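Local atomic coordinates of uronate isomerase (Bacillus halodurans C-125, PDB entry 2Q6E), a protein that probably interconverts aldose and ketose forms of hexuronates, such as glucuronate and fructuronate, and binds zinc. Residues P173-Y178 against S234-I239. Numbering follows the deposited sequence.
Sequences PLLNEY and SNRGRI
The break between helices 172-176 and 178-187 packs against the first turn of helix 235-250, beside strand 220-224 of the metal-binding barrel. Arg236 reaches across side-on and donates two hydrogen bonds, from NE (3.0 Å) and NH2 (2.9 Å), to Asn176 OD1; arginine suits the place because this edge offers two N-H groups to one oxygen. The oxygen sits in the guanidinium plane; NE comes nearly in line with its C=O, whereas NH2 approaches from above the carbonyl plane, the two flat groups being 78° apart. Asparagine fits because its ND2 can meanwhile donate to Ser223 O on strand 220-224. Arg236's extended start (chi1 180°) and bend at chi3 bring the NE/NH2 edge to that oxygen. A leucine in place of Arg236 would probably leave Asn176 OD1 without these two donors and its amide less firmly fixed in rotation. Deeper in, Ile239 meets three residues: its beta-branch sends CG2 toward Leu174 and Leu175, 4.0 Å from Leu175 CD1, and CD1 over a face of the Tyr178 ring, 3.9 Å from its centroid, a CH-pi contact. Tyr178 CB also rests 3.7 Å from Asn235 CB. Neighbouring helical elements packed together beside a barrel strand are characteristic of the (beta/alpha)8 barrel of the amidohydrolase superfamily, to which uronate isomerases belong.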
ATOM      1  N   PRO A 173     -28.947  12.297   1.347  1.00 34.68           N
ATOM      2  CA  PRO A 173     -30.175  12.090   2.127  1.00 35.19           C
ATOM      3  C   PRO A 173     -31.194  11.208   1.417  1.00 36.23           C
ATOM      4  O   PRO A 173     -31.862  10.391   2.048  1.00 36.99           O
ATOM      5  CB  PRO A 173     -30.701  13.516   2.341  1.00 35.54           C
ATOM      6  CG  PRO A 173     -29.450  14.357   2.298  1.00 34.74           C
ATOM      7  CD  PRO A 173     -28.694  13.733   1.135  1.00 32.84           C
ATOM      8  N   LEU A 174     -31.314  11.375   0.105  1.00 36.38           N
ATOM      9  CA  LEU A 174     -32.270  10.589  -0.663  1.00 37.34           C
ATOM     10  C   LEU A 174     -31.864   9.125  -0.764  1.00 37.46           C
ATOM     11  O   LEU A 174     -32.698   8.235  -0.614  1.00 37.31           O
ATOM     12  CB  LEU A 174     -32.419  11.166  -2.073  1.00 37.60           C
ATOM     13  CG  LEU A 174     -33.350  10.382  -2.996  1.00 37.80           C
ATOM     14  CD1 LEU A 174     -34.769  10.523  -2.486  1.00 39.58           C
ATOM     15  CD2 LEU A 174     -33.247  10.896  -4.420  1.00 37.66           C
ATOM     16  N   LEU A 175     -30.579   8.883  -1.015  1.00 37.53           N
ATOM     17  CA  LEU A 175     -30.064   7.522  -1.182  1.00 36.81           C
ATOM     18  C   LEU A 175     -29.730   6.761   0.093  1.00 35.88           C
ATOM     19  O   LEU A 175     -30.012   5.566   0.187  1.00 35.51           O
ATOM     20  CB  LEU A 175     -28.832   7.534  -2.104  1.00 36.63           C
ATOM     21  CG  LEU A 175     -29.046   7.486  -3.623  1.00 37.54           C
ATOM     22  CD1 LEU A 175     -30.037   8.531  -4.059  1.00 38.96           C
ATOM     23  CD2 LEU A 175     -27.730   7.713  -4.325  1.00 39.41           C
ATOM     24  N   ASN A 176     -29.150   7.443   1.077  1.00 35.30           N
ATOM     25  CA  ASN A 176     -28.758   6.787   2.320  1.00 35.52           C
ATOM     26  C   ASN A 176     -29.722   6.913   3.500  1.00 38.92           C
ATOM     27  O   ASN A 176     -29.589   6.181   4.479  1.00 40.16           O
ATOM     28  CB  ASN A 176     -27.384   7.291   2.772  1.00 32.35           C
ATOM     29  CG  ASN A 176     -26.346   7.242   1.670  1.00 32.68           C
ATOM     30  OD1 ASN A 176     -26.347   6.331   0.839  1.00 31.19           O
ATOM     31  ND2 ASN A 176     -25.435   8.215   1.669  1.00 28.79           N
ATOM     32  N   GLU A 177     -30.680   7.830   3.431  1.00 41.69           N
ATOM     33  CA  GLU A 177     -31.616   8.007   4.545  1.00 44.84           C
ATOM     34  C   GLU A 177     -33.032   8.143   4.017  1.00 46.22           C
ATOM     35  O   GLU A 177     -33.803   8.979   4.492  1.00 48.47           O
ATOM     36  CB  GLU A 177     -31.253   9.267   5.336  1.00 45.66           C
ATOM     37  CG  GLU A 177     -29.790   9.366   5.710  1.00 50.48           C
ATOM     38  CD  GLU A 177     -29.390  10.776   6.125  1.00 54.54           C
ATOM     39  OE1 GLU A 177     -29.823  11.224   7.211  1.00 56.94           O
ATOM     40  OE2 GLU A 177     -28.646  11.441   5.361  1.00 55.78           O
ATOM     41  N   TYR A 178     -33.379   7.318   3.037  1.00 46.05           N
ATOM     42  CA  TYR A 178     -34.696   7.391   2.438  1.00 46.33           C
ATOM     43  C   TYR A 178     -35.858   7.288   3.423  1.00 48.25           C
ATOM     44  O   TYR A 178     -36.850   8.009   3.287  1.00 48.11           O
ATOM     45  CB  TYR A 178     -34.850   6.327   1.358  1.00 43.14           C
ATOM     46  CG  TYR A 178     -36.089   6.537   0.527  1.00 41.09           C
ATOM     47  CD1 TYR A 178     -36.231   7.677  -0.261  1.00 39.85           C
ATOM     48  CD2 TYR A 178     -37.132   5.614   0.546  1.00 41.01           C
ATOM     49  CE1 TYR A 178     -37.372   7.899  -1.008  1.00 38.47           C
ATOM     50  CE2 TYR A 178     -38.287   5.826  -0.201  1.00 40.70           C
ATOM     51  CZ  TYR A 178     -38.397   6.974  -0.974  1.00 40.70           C
ATOM     52  OH  TYR A 178     -39.544   7.195  -1.699  1.00 43.26           O
ATOM     53  N   SER A 234     -32.585  -2.707  -1.272  1.00 41.91           N
ATOM     54  CA  SER A 234     -32.610  -1.682  -0.251  1.00 39.67           C
ATOM     55  C   SER A 234     -33.087  -0.432  -0.943  1.00 40.04           C
ATOM     56  O   SER A 234     -33.193  -0.397  -2.171  1.00 40.25           O
ATOM     57  CB  SER A 234     -31.210  -1.449   0.309  1.00 37.68           C
ATOM     58  OG  SER A 234     -30.351  -0.930  -0.691  1.00 37.23           O
ATOM     59  N   ASN A 235     -33.386   0.592  -0.158  1.00 39.45           N
ATOM     60  CA  ASN A 235     -33.835   1.853  -0.721  1.00 38.45           C
ATOM     61  C   ASN A 235     -32.782   2.386  -1.680  1.00 36.01           C
ATOM     62  O   ASN A 235     -33.100   2.721  -2.816  1.00 36.51           O
ATOM     63  CB  ASN A 235     -34.096   2.867   0.402  1.00 39.73           C
ATOM     64  CG  ASN A 235     -35.311   2.501   1.236  1.00 40.29           C
ATOM     65  OD1 ASN A 235     -35.405   2.844   2.417  1.00 39.64           O
ATOM     66  ND2 ASN A 235     -36.255   1.806   0.617  1.00 38.38           N
ATOM     67  N   ARG A 236     -31.530   2.450  -1.235  1.00 34.33           N
ATOM     68  CA  ARG A 236     -30.463   2.960  -2.094  1.00 33.93           C
ATOM     69  C   ARG A 236     -30.369   2.178  -3.396  1.00 34.14           C
ATOM     70  O   ARG A 236     -30.301   2.769  -4.472  1.00 33.11           O
ATOM     71  CB  ARG A 236     -29.110   2.909  -1.377  1.00 32.24           C
ATOM     72  CG  ARG A 236     -27.953   3.418  -2.219  1.00 31.98           C
ATOM     73  CD  ARG A 236     -26.635   2.908  -1.668  1.00 32.07           C
ATOM     74  NE  ARG A 236     -26.315   3.556  -0.409  1.00 34.26           N
ATOM     75  CZ  ARG A 236     -25.765   2.959   0.645  1.00 31.69           C
ATOM     76  NH1 ARG A 236     -25.463   1.665   0.616  1.00 25.26           N
ATOM     77  NH2 ARG A 236     -25.515   3.677   1.736  1.00 31.92           N
ATOM     78  N   GLY A 237     -30.366   0.847  -3.288  1.00 34.90           N
ATOM     79  CA  GLY A 237     -30.276   0.002  -4.465  1.00 34.30           C
ATOM     80  C   GLY A 237     -31.432   0.192  -5.431  1.00 35.22           C
ATOM     81  O   GLY A 237     -31.226   0.305  -6.644  1.00 35.23           O
ATOM     82  N   ARG A 238     -32.654   0.223  -4.906  1.00 35.39           N
ATOM     83  CA  ARG A 238     -33.836   0.411  -5.746  1.00 36.29           C
ATOM     84  C   ARG A 238     -33.900   1.828  -6.339  1.00 37.14           C
ATOM     85  O   ARG A 238     -34.305   2.015  -7.490  1.00 37.49           O
ATOM     86  CB  ARG A 238     -35.118   0.125  -4.948  1.00 36.44           C
ATOM     87  CG  ARG A 238     -35.297  -1.332  -4.549  1.00 37.80           C
ATOM     88  CD  ARG A 238     -36.630  -1.562  -3.867  1.00 38.24           C
ATOM     89  NE  ARG A 238     -36.668  -1.031  -2.508  1.00 43.54           N
ATOM     90  CZ  ARG A 238     -36.284  -1.702  -1.427  1.00 44.57           C
ATOM     91  NH1 ARG A 238     -35.831  -2.944  -1.544  1.00 46.36           N
ATOM     92  NH2 ARG A 238     -36.354  -1.133  -0.228  1.00 45.02           N
ATOM     93  N   ILE A 239     -33.490   2.828  -5.570  1.00 36.57           N
ATOM     94  CA  ILE A 239     -33.531   4.189  -6.081  1.00 37.12           C
ATOM     95  C   ILE A 239     -32.501   4.403  -7.183  1.00 37.45           C
ATOM     96  O   ILE A 239     -32.790   5.062  -8.179  1.00 39.69           O
ATOM     97  CB  ILE A 239     -33.321   5.230  -4.955  1.00 36.75           C
ATOM     98  CG1 ILE A 239     -34.461   5.119  -3.932  1.00 36.08           C
ATOM     99  CG2 ILE A 239     -33.288   6.632  -5.543  1.00 34.20           C
ATOM    100  CD1 ILE A 239     -34.310   6.046  -2.737  1.00 37.52           C
TER